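Local coordinates for protein CHAD domain (Ricinus communis, PDB 6QV5) that binds zinc and, as a CHAD domain, probably inorganic polyphosphate, through an all-helical fold of four-helix bundles, at residues L71-A76 with L215-G220; A98-V103 with L247-R252; R192-D197 with A288-L293. All coordinates share one frame; numbering follows the deposited sequence.

Interaction 1: L71-A76 with L215-G220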
ATOM      1  N   LEU A  71       4.705  -4.455 -10.970  1.00 68.72           N
ATOM      2  CA  LEU A  71       5.923  -4.233 -11.756  1.00 69.04           C
ATOM      3  C   LEU A  71       7.115  -4.996 -11.162  1.00 74.60           C
ATOM      4  O   LEU A  71       8.028  -5.369 -11.901  1.00 74.19           O
ATOM      5  CB  LEU A  71       6.245  -2.733 -11.881  1.00 68.95           C
ATOM      6  CG  LEU A  71       5.302  -1.907 -12.760  1.00 73.59           C
ATOM      7  CD1 LEU A  71       5.282  -0.465 -12.324  1.00 73.71           C
ATOM      8  CD2 LEU A  71       5.673  -2.005 -14.228  1.00 76.03           C
ATOM      9  N   LYS A  72       7.089  -5.243  -9.836  1.00 72.56           N
ATOM     10  CA  LYS A  72       8.129  -5.973  -9.113  1.00 73.14           C
ATOM     11  C   LYS A  72       8.101  -7.466  -9.455  1.00 78.30           C
ATOM     12  O   LYS A  72       9.165  -8.061  -9.639  1.00 78.12           O
ATOM     13  CB  LYS A  72       8.000  -5.751  -7.598  1.00 76.05           C
ATOM     14  CG  LYS A  72       9.305  -5.973  -6.833  1.00 92.90           C
ATOM     15  CD  LYS A  72       9.264  -5.402  -5.412  1.00103.51           C
ATOM     16  CE  LYS A  72       9.627  -3.931  -5.326  1.00114.27           C
ATOM     17  NZ  LYS A  72      11.071  -3.687  -5.596  1.00122.99           N
ATOM     18  N   LEU A  73       6.896  -8.069  -9.544  1.00 75.60           N
ATOM     19  CA  LEU A  73       6.754  -9.486  -9.892  1.00 75.85           C
ATOM     20  C   LEU A  73       6.989  -9.735 -11.388  1.00 80.27           C
ATOM     21  O   LEU A  73       7.523 -10.785 -11.750  1.00 80.24           O
ATOM     22  CB  LEU A  73       5.425 -10.104  -9.399  1.00 76.01           C
ATOM     23  CG  LEU A  73       4.111  -9.410  -9.767  1.00 80.81           C
ATOM     24  CD1 LEU A  73       3.479 -10.044 -10.998  1.00 81.03           C
ATOM     25  CD2 LEU A  73       3.131  -9.480  -8.617  1.00 83.17           C
ATOM     26  N   PHE A  74       6.619  -8.761 -12.245  1.00 76.91           N
ATOM     27  CA  PHE A  74       6.802  -8.828 -13.699  1.00 76.77           C
ATOM     28  C   PHE A  74       8.192  -8.330 -14.145  1.00 82.15           C
ATOM     29  O   PHE A  74       8.465  -8.330 -15.343  1.00 81.92           O
ATOM     30  CB  PHE A  74       5.703  -8.023 -14.431  1.00 78.21           C
ATOM     31  CG  PHE A  74       4.325  -8.640 -14.519  1.00 79.36           C
ATOM     32  CD1 PHE A  74       4.136  -9.880 -15.118  1.00 82.07           C
ATOM     33  CD2 PHE A  74       3.203  -7.936 -14.096  1.00 81.17           C
ATOM     34  CE1 PHE A  74       2.858 -10.436 -15.224  1.00 82.82           C
ATOM     35  CE2 PHE A  74       1.927  -8.494 -14.199  1.00 83.86           C
ATOM     36  CZ  PHE A  74       1.764  -9.741 -14.760  1.00 81.83           C
ATOM     37  N   ASP A  75       9.059  -7.906 -13.195  1.00 79.89           N
ATOM     38  CA  ASP A  75      10.403  -7.359 -13.450  1.00 80.31           C
ATOM     39  C   ASP A  75      11.329  -8.277 -14.261  1.00 85.41           C
ATOM     40  O   ASP A  75      12.092  -7.776 -15.090  1.00 85.09           O
ATOM     41  CB  ASP A  75      11.083  -6.938 -12.134  1.00 82.23           C
ATOM     42  CG  ASP A  75      12.353  -6.127 -12.317  1.00 92.78           C
ATOM     43  OD1 ASP A  75      12.250  -4.935 -12.684  1.00 93.39           O
ATOM     44  OD2 ASP A  75      13.449  -6.682 -12.089  1.00 98.86           O
ATOM     45  N   ALA A  76      11.266  -9.603 -14.026  1.00 82.77           N
ATOM     46  CA  ALA A  76      12.095 -10.584 -14.732  1.00 82.91           C
ATOM     47  C   ALA A  76      11.691 -10.755 -16.200  1.00 87.51           C
ATOM     48  O   ALA A  76      12.564 -10.780 -17.071  1.00 87.40           O
ATOM     49  CB  ALA A  76      12.059 -11.923 -14.012  1.00 83.67           C
ATOM     50  N   LEU A 215      -2.167 -12.524  -5.298  1.00 72.89           N
ATOM     51  CA  LEU A 215      -3.281 -13.469  -5.257  1.00 73.23           C
ATOM     52  C   LEU A 215      -4.572 -12.838  -5.792  1.00 78.00           C
ATOM     53  O   LEU A 215      -5.416 -13.551  -6.333  1.00 77.71           O
ATOM     54  CB  LEU A 215      -3.464 -14.025  -3.837  1.00 73.37           C
ATOM     55  CG  LEU A 215      -4.131 -15.397  -3.703  1.00 78.18           C
ATOM     56  CD1 LEU A 215      -3.321 -16.500  -4.398  1.00 78.45           C
ATOM     57  CD2 LEU A 215      -4.316 -15.752  -2.250  1.00 80.21           C
ATOM     58  N   GLU A 216      -4.712 -11.503  -5.662  1.00 75.41           N
ATOM     59  CA  GLU A 216      -5.860 -10.754  -6.180  1.00 75.49           C
ATOM     60  C   GLU A 216      -5.728 -10.579  -7.696  1.00 80.25           C
ATOM     61  O   GLU A 216      -6.743 -10.550  -8.394  1.00 79.65           O
ATOM     62  CB  GLU A 216      -5.979  -9.387  -5.496  1.00 76.76           C
ATOM     63  CG  GLU A 216      -6.599  -9.434  -4.109  1.00 86.16           C
ATOM     64  CD  GLU A 216      -6.585  -8.130  -3.328  1.00102.43           C
ATOM     65  OE1 GLU A 216      -5.713  -7.270  -3.594  1.00 89.74           O
ATOM     66  OE2 GLU A 216      -7.447  -7.978  -2.434  1.00 96.38           O
ATOM     67  N   PHE A 217      -4.474 -10.462  -8.199  1.00 77.63           N
ATOM     68  CA  PHE A 217      -4.160 -10.318  -9.624  1.00 77.80           C
ATOM     69  C   PHE A 217      -4.482 -11.602 -10.386  1.00 84.36           C
ATOM     70  O   PHE A 217      -5.120 -11.542 -11.437  1.00 83.81           O
ATOM     71  CB  PHE A 217      -2.679  -9.937  -9.837  1.00 79.13           C
ATOM     72  CG  PHE A 217      -2.219  -8.595  -9.312  1.00 80.11           C
ATOM     73  CD1 PHE A 217      -3.063  -7.489  -9.340  1.00 82.84           C
ATOM     74  CD2 PHE A 217      -0.917  -8.419  -8.860  1.00 81.90           C
ATOM     75  CE1 PHE A 217      -2.627  -6.246  -8.875  1.00 83.63           C
ATOM     76  CE2 PHE A 217      -0.484  -7.175  -8.392  1.00 84.60           C
ATOM     77  CZ  PHE A 217      -1.341  -6.097  -8.405  1.00 82.64           C
ATOM     78  N   PHE A 218      -4.040 -12.757  -9.851  1.00 83.41           N
ATOM     79  CA  PHE A 218      -4.258 -14.083 -10.434  1.00 84.45           C
ATOM     80  C   PHE A 218      -5.396 -14.811  -9.690  1.00 91.07           C
ATOM     81  O   PHE A 218      -5.285 -16.001  -9.391  1.00 90.78           O
ATOM     82  CB  PHE A 218      -2.947 -14.900 -10.402  1.00 86.30           C
ATOM     83  CG  PHE A 218      -1.768 -14.276 -11.115  1.00 87.93           C
ATOM     84  CD1 PHE A 218      -1.602 -14.429 -12.487  1.00 91.09           C
ATOM     85  CD2 PHE A 218      -0.801 -13.569 -10.409  1.00 90.06           C
ATOM     86  CE1 PHE A 218      -0.499 -13.873 -13.142  1.00 92.08           C
ATOM     87  CE2 PHE A 218       0.296 -13.004 -11.064  1.00 92.97           C
ATOM     88  CZ  PHE A 218       0.441 -13.161 -12.427  1.00 91.21           C
ATOM     89  N   HIS A 219      -6.500 -14.084  -9.416  1.00 89.87           N
ATOM     90  CA  HIS A 219      -7.683 -14.549  -8.681  1.00 90.77           C
ATOM     91  C   HIS A 219      -8.394 -15.763  -9.312  1.00 96.04           C
ATOM     92  O   HIS A 219      -8.645 -16.744  -8.609  1.00 95.82           O
ATOM     93  CB  HIS A 219      -8.666 -13.380  -8.459  1.00 91.80           C
ATOM     94  CG  HIS A 219      -9.978 -13.782  -7.857  1.00 95.40           C
ATOM     95  ND1 HIS A 219     -11.150 -13.735  -8.590  1.00 97.27           N
ATOM     96  CD2 HIS A 219     -10.257 -14.244  -6.615  1.00 97.27           C
ATOM     97  CE1 HIS A 219     -12.101 -14.159  -7.774  1.00 96.74           C
ATOM     98  NE2 HIS A 219     -11.611 -14.478  -6.575  1.00 97.09           N
ATOM     99  N   GLY A 220      -8.702 -15.687 -10.607  1.00 93.53           N
ATOM    100  CA  GLY A 220      -9.399 -16.747 -11.336  1.00 93.85           C
ATOM    101  C   GLY A 220      -8.579 -17.975 -11.695  1.00 98.85           C
ATOM    102  O   GLY A 220      -9.089 -18.877 -12.365  1.00 98.47           O
TER
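Leu73 meets Phe217 and Phe218 in a buried hydrophobic cluster where helix 54-73 and helix 198-217 both come to an end. The backbones stay well apart, the nearest CA atoms being those of Leu73 and Phe217 at 10.9 Å, so that only large side chains can meet. Leu73 divides its two methyls between the aromatic partners: Leu73 CD2 lies at the edge of the Phe217 ring, 4.2 Å from Phe217 CD2, while CD1 of Leu73 lies in the same way at the edge of the Phe218 ring, 4.3 Å from CE2. The CG of Leu73 sits between its backbone N and carbonyl carbon (chi1 53°), a position crowded by the backbone, in which CD1 also rests 3.7 Å above the centre of the Phe74 ring. Phe74 itself reaches across to Phe218, CZ to CZ at 4.3 Å. Phe218 is the first residue past the helix to leave helical angles, and its ring still turns into the cluster. Ile33 of helix 26-42 and Phe174 of helix 171-192 pack against the same group, and Phe74 meets Phe30 edge-to-face. Long, rigid phenylalanines reach across this distance, while a branched leucine can touch several rings at once. With no hydrogen bond across the two segments, cohesion here comes from dispersion and the exclusion of water, and it depends on shape more than on direction.

Interaction 2: A98-V103 with L247-R252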
ATOM      1  N   ALA A  98       0.280  12.905   1.688  1.00 54.90           N
ATOM      2  CA  ALA A  98      -1.095  13.352   1.916  1.00 54.39           C
ATOM      3  C   ALA A  98      -1.885  12.296   2.702  1.00 57.99           C
ATOM      4  O   ALA A  98      -2.672  12.657   3.579  1.00 57.57           O
ATOM      5  CB  ALA A  98      -1.776  13.656   0.591  1.00 55.00           C
ATOM      6  N   ARG A  99      -1.638  10.997   2.414  1.00 54.18           N
ATOM      7  CA  ARG A  99      -2.269   9.860   3.089  1.00 53.75           C
ATOM      8  C   ARG A  99      -1.800   9.756   4.547  1.00 58.09           C
ATOM      9  O   ARG A  99      -2.639   9.603   5.435  1.00 57.24           O
ATOM     10  CB  ARG A  99      -2.021   8.546   2.307  1.00 53.03           C
ATOM     11  CG  ARG A  99      -2.571   7.262   2.952  1.00 58.81           C
ATOM     12  CD  ARG A  99      -4.088   7.207   3.011  1.00 62.59           C
ATOM     13  NE  ARG A  99      -4.559   6.048   3.771  1.00 65.63           N
ATOM     14  CZ  ARG A  99      -5.746   5.964   4.363  1.00 76.82           C
ATOM     15  NH1 ARG A  99      -6.600   6.980   4.302  1.00 62.94           N
ATOM     16  NH2 ARG A  99      -6.086   4.870   5.029  1.00 63.75           N
ATOM     17  N   ASP A 100      -0.469   9.865   4.786  1.00 55.67           N
ATOM     18  CA  ASP A 100       0.163   9.818   6.113  1.00 56.04           C
ATOM     19  C   ASP A 100      -0.457  10.826   7.087  1.00 60.86           C
ATOM     20  O   ASP A 100      -0.743  10.467   8.230  1.00 60.64           O
ATOM     21  CB  ASP A 100       1.684  10.056   6.008  1.00 58.05           C
ATOM     22  CG  ASP A 100       2.512   8.890   5.486  1.00 69.86           C
ATOM     23  OD1 ASP A 100       1.935   7.801   5.257  1.00 70.75           O
ATOM     24  OD2 ASP A 100       3.737   9.067   5.308  1.00 76.31           O
ATOM     25  N   TRP A 101      -0.686  12.071   6.625  1.00 57.92           N
ATOM     26  CA  TRP A 101      -1.290  13.132   7.431  1.00 58.25           C
ATOM     27  C   TRP A 101      -2.787  12.926   7.656  1.00 63.05           C
ATOM     28  O   TRP A 101      -3.308  13.370   8.679  1.00 62.79           O
ATOM     29  CB  TRP A 101      -0.981  14.517   6.850  1.00 57.12           C
ATOM     30  CG  TRP A 101       0.411  14.972   7.165  1.00 58.18           C
ATOM     31  CD1 TRP A 101       1.527  14.775   6.409  1.00 61.10           C
ATOM     32  CD2 TRP A 101       0.849  15.612   8.371  1.00 58.13           C
ATOM     33  NE1 TRP A 101       2.629  15.296   7.046  1.00 60.65           N
ATOM     34  CE2 TRP A 101       2.243  15.810   8.256  1.00 62.11           C
ATOM     35  CE3 TRP A 101       0.193  16.069   9.527  1.00 59.39           C
ATOM     36  CZ2 TRP A 101       2.995  16.444   9.254  1.00 61.44           C
ATOM     37  CZ3 TRP A 101       0.937  16.699  10.513  1.00 60.92           C
ATOM     38  CH2 TRP A 101       2.320  16.878  10.374  1.00 61.58           C
ATOM     39  N   ASP A 102      -3.470  12.238   6.723  1.00 60.45           N
ATOM     40  CA  ASP A 102      -4.898  11.933   6.838  1.00 60.76           C
ATOM     41  C   ASP A 102      -5.148  10.803   7.844  1.00 64.64           C
ATOM     42  O   ASP A 102      -6.158  10.837   8.548  1.00 63.94           O
ATOM     43  CB  ASP A 102      -5.503  11.589   5.465  1.00 62.93           C
ATOM     44  CG  ASP A 102      -6.611  12.520   4.991  1.00 75.56           C
ATOM     45  OD1 ASP A 102      -7.002  13.430   5.762  1.00 76.39           O
ATOM     46  OD2 ASP A 102      -7.089  12.338   3.851  1.00 81.85           O
ATOM     47  N   VAL A 103      -4.227   9.810   7.909  1.00 61.59           N
ATOM     48  CA  VAL A 103      -4.281   8.670   8.839  1.00 61.76           C
ATOM     49  C   VAL A 103      -4.076   9.197  10.268  1.00 66.64           C
ATOM     50  O   VAL A 103      -4.830   8.826  11.167  1.00 65.97           O
ATOM     51  CB  VAL A 103      -3.272   7.540   8.462  1.00 65.44           C
ATOM     52  CG1 VAL A 103      -3.170   6.475   9.556  1.00 65.12           C
ATOM     53  CG2 VAL A 103      -3.637   6.892   7.130  1.00 65.19           C
ATOM     54  N   LEU A 247       1.505   4.203  14.454  1.00 69.56           N
ATOM     55  CA  LEU A 247       1.999   4.792  15.698  1.00 69.50           C
ATOM     56  C   LEU A 247       3.411   5.378  15.520  1.00 73.19           C
ATOM     57  O   LEU A 247       3.654   6.503  15.958  1.00 72.46           O
ATOM     58  CB  LEU A 247       2.010   3.710  16.797  1.00 69.69           C
ATOM     59  CG  LEU A 247       0.842   3.628  17.799  1.00 74.56           C
ATOM     60  CD1 LEU A 247      -0.515   3.483  17.111  1.00 74.91           C
ATOM     61  CD2 LEU A 247       1.028   2.444  18.713  1.00 77.12           C
ATOM     62  N   VAL A 248       4.327   4.628  14.859  1.00 69.98           N
ATOM     63  CA  VAL A 248       5.710   5.064  14.633  1.00 69.81           C
ATOM     64  C   VAL A 248       5.786   6.174  13.552  1.00 72.80           C
ATOM     65  O   VAL A 248       6.657   7.040  13.649  1.00 72.60           O
ATOM     66  CB  VAL A 248       6.696   3.879  14.386  1.00 73.98           C
ATOM     67  CG1 VAL A 248       6.596   3.315  12.973  1.00 73.79           C
ATOM     68  CG2 VAL A 248       8.135   4.266  14.720  1.00 73.92           C
ATOM     69  N   VAL A 249       4.862   6.164  12.559  1.00 68.48           N
ATOM     70  CA  VAL A 249       4.787   7.182  11.501  1.00 67.76           C
ATOM     71  C   VAL A 249       4.317   8.501  12.139  1.00 70.75           C
ATOM     72  O   VAL A 249       4.890   9.556  11.859  1.00 70.01           O
ATOM     73  CB  VAL A 249       3.910   6.724  10.292  1.00 71.55           C
ATOM     74  CG1 VAL A 249       3.518   7.893   9.385  1.00 71.20           C
ATOM     75  CG2 VAL A 249       4.619   5.641   9.480  1.00 71.35           C
ATOM     76  N   ALA A 250       3.318   8.413  13.046  1.00 66.98           N
ATOM     77  CA  ALA A 250       2.754   9.534  13.804  1.00 66.64           C
ATOM     78  C   ALA A 250       3.832  10.276  14.604  1.00 70.43           C
ATOM     79  O   ALA A 250       3.870  11.506  14.570  1.00 69.61           O
ATOM     80  CB  ALA A 250       1.667   9.034  14.738  1.00 67.27           C
ATOM     81  N   GLY A 251       4.705   9.518  15.274  1.00 67.34           N
ATOM     82  CA  GLY A 251       5.819  10.044  16.057  1.00 67.41           C
ATOM     83  C   GLY A 251       6.837  10.779  15.209  1.00 71.62           C
ATOM     84  O   GLY A 251       7.381  11.800  15.638  1.00 71.42           O
ATOM     85  N   ARG A 252       7.081  10.271  13.985  1.00 68.39           N
ATOM     86  CA  ARG A 252       7.995  10.850  13.000  1.00 68.23           C
ATOM     87  C   ARG A 252       7.398  12.148  12.426  1.00 71.58           C
ATOM     88  O   ARG A 252       8.110  13.149  12.336  1.00 71.22           O
ATOM     89  CB  ARG A 252       8.289   9.825  11.884  1.00 69.01           C
ATOM     90  CG  ARG A 252       9.253  10.313  10.798  1.00 80.04           C
ATOM     91  CD  ARG A 252       9.361   9.352   9.621  1.00 90.94           C
ATOM     92  NE  ARG A 252       8.084   9.145   8.928  1.00100.34           N
ATOM     93  CZ  ARG A 252       7.620   9.910   7.943  1.00115.06           C
ATOM     94  NH1 ARG A 252       8.318  10.957   7.519  1.00101.45           N
ATOM     95  NH2 ARG A 252       6.452   9.636   7.377  1.00103.10           N
TER
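A surface contact between two long helices, made by Asp100 of helix 82-108 with Val249 and Arg252 of helix 224-260, combines a long salt bridge with a van der Waals touch of a valine methyl on a carboxylate carbon. The backbones approach fairly closely, the CA atoms of Asp100 and Val249 lying 7.6 Å apart, and the CB of each of these residues points toward the other helix. CG1 of Val249 comes to 4.1 Å from CG of Asp100, the two side chains crossing at about a right angle. That methyl is placed anti to the backbone N of its residue (chi1 164°), which carries it out toward the carboxylate. A short, beta-branched valine suits the place: it sets one methyl against the carboxylate carbon where the backbones are close. Arg252 comes from one turn further along. Its CB does not face the partner helix, and a bend at chi3 (61°) brings the guanidinium round, with NH2 forming a salt bridge to OD2 of Asp100 at 3.5 Å. The oxygen lies in the guanidinium plane, at its edge, but the carboxylate plane is turned 68° away, so the two flat groups do not pair side by side. The other terminal nitrogen, NH1, is committed to Glu256 on the helix of Arg252, its stronger partner. Beside Asp100 on helix 82-108, Trp101 packs on Leu253 and Leu257 of helix 224-260. Shared between two acids and lacking a hydrogen bond to Asp100, the arginine probably adds mainly long-range electrostatic attraction between the helices.

Interaction 3: R192-D197 with A288-L293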
ATOM      1  N   ARG A 192      12.071 -15.234  10.733  1.00100.62           N
ATOM      2  CA  ARG A 192      13.247 -14.402  11.024  1.00101.02           C
ATOM      3  C   ARG A 192      12.887 -13.195  11.907  1.00105.91           C
ATOM      4  O   ARG A 192      13.774 -12.593  12.516  1.00105.43           O
ATOM      5  CB  ARG A 192      13.911 -13.932   9.714  1.00101.55           C
ATOM      6  CG  ARG A 192      15.190 -14.684   9.343  1.00112.88           C
ATOM      7  CD  ARG A 192      14.936 -15.978   8.586  1.00123.87           C
ATOM      8  NE  ARG A 192      16.166 -16.500   7.988  1.00133.83           N
ATOM      9  CZ  ARG A 192      16.297 -17.716   7.462  1.00148.88           C
ATOM     10  NH1 ARG A 192      15.274 -18.561   7.463  1.00136.71           N
ATOM     11  NH2 ARG A 192      17.455 -18.097   6.940  1.00135.83           N
ATOM     12  N   MET A 193      11.581 -12.860  11.966  1.00103.34           N
ATOM     13  CA  MET A 193      10.967 -11.775  12.733  1.00103.58           C
ATOM     14  C   MET A 193      11.293 -11.895  14.229  1.00108.76           C
ATOM     15  O   MET A 193      11.107 -12.964  14.818  1.00108.30           O
ATOM     16  CB  MET A 193       9.449 -11.818  12.504  1.00105.84           C
ATOM     17  CG  MET A 193       8.708 -10.567  12.903  1.00109.39           C
ATOM     18  SD  MET A 193       7.000 -10.597  12.294  1.00113.43           S
ATOM     19  CE  MET A 193       6.337 -12.003  13.208  1.00110.04           C
ATOM     20  N   GLN A 194      11.796 -10.799  14.825  1.00106.39           N
ATOM     21  CA  GLN A 194      12.172 -10.725  16.240  1.00106.69           C
ATOM     22  C   GLN A 194      11.514  -9.518  16.930  1.00111.57           C
ATOM     23  O   GLN A 194      11.203  -8.525  16.267  1.00111.13           O
ATOM     24  CB  GLN A 194      13.710 -10.701  16.388  1.00108.06           C
ATOM     25  CG  GLN A 194      14.248 -11.023  17.791  1.00124.36           C
ATOM     26  CD  GLN A 194      13.996 -12.448  18.226  1.00144.28           C
ATOM     27  OE1 GLN A 194      12.973 -12.766  18.842  1.00139.73           O
ATOM     28  NE2 GLN A 194      14.930 -13.335  17.926  1.00136.90           N
ATOM     29  N   ASP A 195      11.283  -9.629  18.257  1.00108.98           N
ATOM     30  CA  ASP A 195      10.655  -8.609  19.104  1.00109.14           C
ATOM     31  C   ASP A 195      11.414  -7.281  19.133  1.00113.31           C
ATOM     32  O   ASP A 195      12.640  -7.269  19.262  1.00113.12           O
ATOM     33  CB  ASP A 195      10.415  -9.146  20.531  1.00111.11           C
ATOM     34  CG  ASP A 195      11.655  -9.565  21.308  1.00122.32           C
ATOM     35  OD1 ASP A 195      12.639 -10.013  20.671  1.00123.06           O
ATOM     36  OD2 ASP A 195      11.634  -9.468  22.554  1.00128.32           O
ATOM     37  N   ASP A 196      10.660  -6.166  18.993  1.00109.71           N
ATOM     38  CA  ASP A 196      11.124  -4.770  18.977  1.00109.39           C
ATOM     39  C   ASP A 196      12.143  -4.476  17.849  1.00112.50           C
ATOM     40  O   ASP A 196      13.012  -3.612  18.003  1.00112.13           O
ATOM     41  CB  ASP A 196      11.644  -4.326  20.360  1.00111.36           C
ATOM     42  CG  ASP A 196      10.539  -4.040  21.355  1.00122.01           C
ATOM     43  OD1 ASP A 196      10.003  -5.007  21.941  1.00122.50           O
ATOM     44  OD2 ASP A 196      10.211  -2.850  21.550  1.00128.09           O
ATOM     45  N   ASP A 197      11.996  -5.169  16.700  1.00108.23           N
ATOM     46  CA  ASP A 197      12.845  -4.990  15.521  1.00107.54           C
ATOM     47  C   ASP A 197      12.003  -4.399  14.390  1.00110.13           C
ATOM     48  O   ASP A 197      11.089  -5.059  13.889  1.00109.75           O
ATOM     49  CB  ASP A 197      13.500  -6.320  15.101  1.00109.35           C
ATOM     50  CG  ASP A 197      14.648  -6.152  14.126  1.00118.93           C
ATOM     51  OD1 ASP A 197      15.814  -6.179  14.574  1.00119.42           O
ATOM     52  OD2 ASP A 197      14.381  -5.994  12.916  1.00124.57           O
ATOM     53  N   ALA A 288       0.687 -13.830  18.050  1.00 88.33           N
ATOM     54  CA  ALA A 288      -0.612 -13.966  17.385  1.00 88.02           C
ATOM     55  C   ALA A 288      -0.426 -14.047  15.863  1.00 91.30           C
ATOM     56  O   ALA A 288      -1.182 -14.754  15.194  1.00 90.88           O
ATOM     57  CB  ALA A 288      -1.512 -12.795  17.743  1.00 88.81           C
ATOM     58  N   ILE A 289       0.590 -13.327  15.328  1.00 87.43           N
ATOM     59  CA  ILE A 289       0.961 -13.300  13.907  1.00 87.04           C
ATOM     60  C   ILE A 289       1.506 -14.680  13.503  1.00 90.65           C
ATOM     61  O   ILE A 289       1.042 -15.250  12.514  1.00 89.94           O
ATOM     62  CB  ILE A 289       1.957 -12.130  13.612  1.00 90.07           C
ATOM     63  CG1 ILE A 289       1.231 -10.764  13.621  1.00 90.45           C
ATOM     64  CG2 ILE A 289       2.723 -12.337  12.294  1.00 90.61           C
ATOM     65  CD1 ILE A 289       2.128  -9.554  13.913  1.00 97.44           C
ATOM     66  N   ARG A 290       2.468 -15.214  14.289  1.00 87.44           N
ATOM     67  CA  ARG A 290       3.099 -16.523  14.098  1.00 87.43           C
ATOM     68  C   ARG A 290       2.054 -17.642  14.091  1.00 91.50           C
ATOM     69  O   ARG A 290       2.098 -18.496  13.210  1.00 91.07           O
ATOM     70  CB  ARG A 290       4.166 -16.779  15.178  1.00 87.69           C
ATOM     71  CG  ARG A 290       5.479 -16.039  14.943  1.00 98.67           C
ATOM     72  CD  ARG A 290       6.150 -15.688  16.257  1.00109.21           C
ATOM     73  NE  ARG A 290       7.426 -14.997  16.065  1.00118.01           N
ATOM     74  CZ  ARG A 290       8.147 -14.464  17.048  1.00132.11           C
ATOM     75  NH1 ARG A 290       7.721 -14.526  18.304  1.00118.43           N
ATOM     76  NH2 ARG A 290       9.296 -13.857  16.781  1.00119.78           N
ATOM     77  N   ALA A 291       1.085 -17.596  15.034  1.00 88.31           N
ATOM     78  CA  ALA A 291      -0.006 -18.570  15.150  1.00 88.36           C
ATOM     79  C   ALA A 291      -1.010 -18.462  13.991  1.00 92.24           C
ATOM     80  O   ALA A 291      -1.664 -19.449  13.648  1.00 92.20           O
ATOM     81  CB  ALA A 291      -0.720 -18.402  16.483  1.00 89.08           C
ATOM     82  N   GLY A 292      -1.120 -17.272  13.409  1.00 88.34           N
ATOM     83  CA  GLY A 292      -2.008 -17.010  12.283  1.00 88.06           C
ATOM     84  C   GLY A 292      -1.443 -17.456  10.948  1.00 91.55           C
ATOM     85  O   GLY A 292      -2.209 -17.730  10.019  1.00 91.12           O
ATOM     86  N   LEU A 293      -0.098 -17.540  10.843  1.00 87.89           N
ATOM     87  CA  LEU A 293       0.609 -17.926   9.615  1.00 87.66           C
ATOM     88  C   LEU A 293       1.270 -19.323   9.647  1.00 91.89           C
ATOM     89  O   LEU A 293       1.705 -19.795   8.596  1.00 91.13           O
ATOM     90  CB  LEU A 293       1.660 -16.858   9.223  1.00 87.57           C
ATOM     91  CG  LEU A 293       1.226 -15.385   9.130  1.00 91.98           C
ATOM     92  CD1 LEU A 293       2.426 -14.471   9.175  1.00 91.98           C
ATOM     93  CD2 LEU A 293       0.430 -15.104   7.868  1.00 94.25           C
TER
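Arg290 reaches from helix 286-293 to the loop at Met193. Its CB does not face the loop; with CG anti to the carbonyl carbon (chi1 -77°) and a bend at chi2, the chain leaves the helix, and CD and NE then run out extended toward the loop. NE passes the Met193 methyl, 4.3 Å from CE. CZ lies 4.0 Å from the carbonyl oxygen of Met193, and NH2 donates a hydrogen bond to that oxygen at 2.8 Å. The bond is bent, 139° at the hydrogen. The oxygen lies close to the guanidinium plane, whereas NH2 stands 42° above the carbonyl plane of Met193. NH1 makes a long, weak ion pair with Asp287, one turn back on the helix. Next to the arginine, the buried side chain of Met193 bends at its end, setting CE against CG2 of Ile289 at 3.7 Å, and Ile289 packs on Leu241 and Thr237 of helix 224-260. A flexible thioether can follow the shape of its neighbours, and a long arginine spans from helix to loop. The loop continues as a type II beta turn from Gln194 to Asp197, whose OD2 accepts a hydrogen bond from the backbone N of Ser200. The arrangement is that of an interhelical loop, joining helices 171-192 and 198-217 by a turn and an N-cap, anchored to helix 286-293 by an arginine-to-carbonyl bond.

How the interactions relate
The three contacts run from core to surface. Interaction 1 is buried and wholly apolar, interaction 3 is partly buried and joins a methionine-isoleucine touch to one hydrogen bond, and interaction 2 lies at the surface, where a long salt bridge is the main interaction. Interactions 1 and 2 fall on opposite sides of the chain's centre, about 29 Å between their centres, yet join neighbouring elements: helices 54-73 and 82-108 are successive in the chain, as are 198-217 and 224-260. Helix 224-260 also supports Ile289 in interaction 3, whose loop leads into the helix that ends in interaction 1. None of the three touches another.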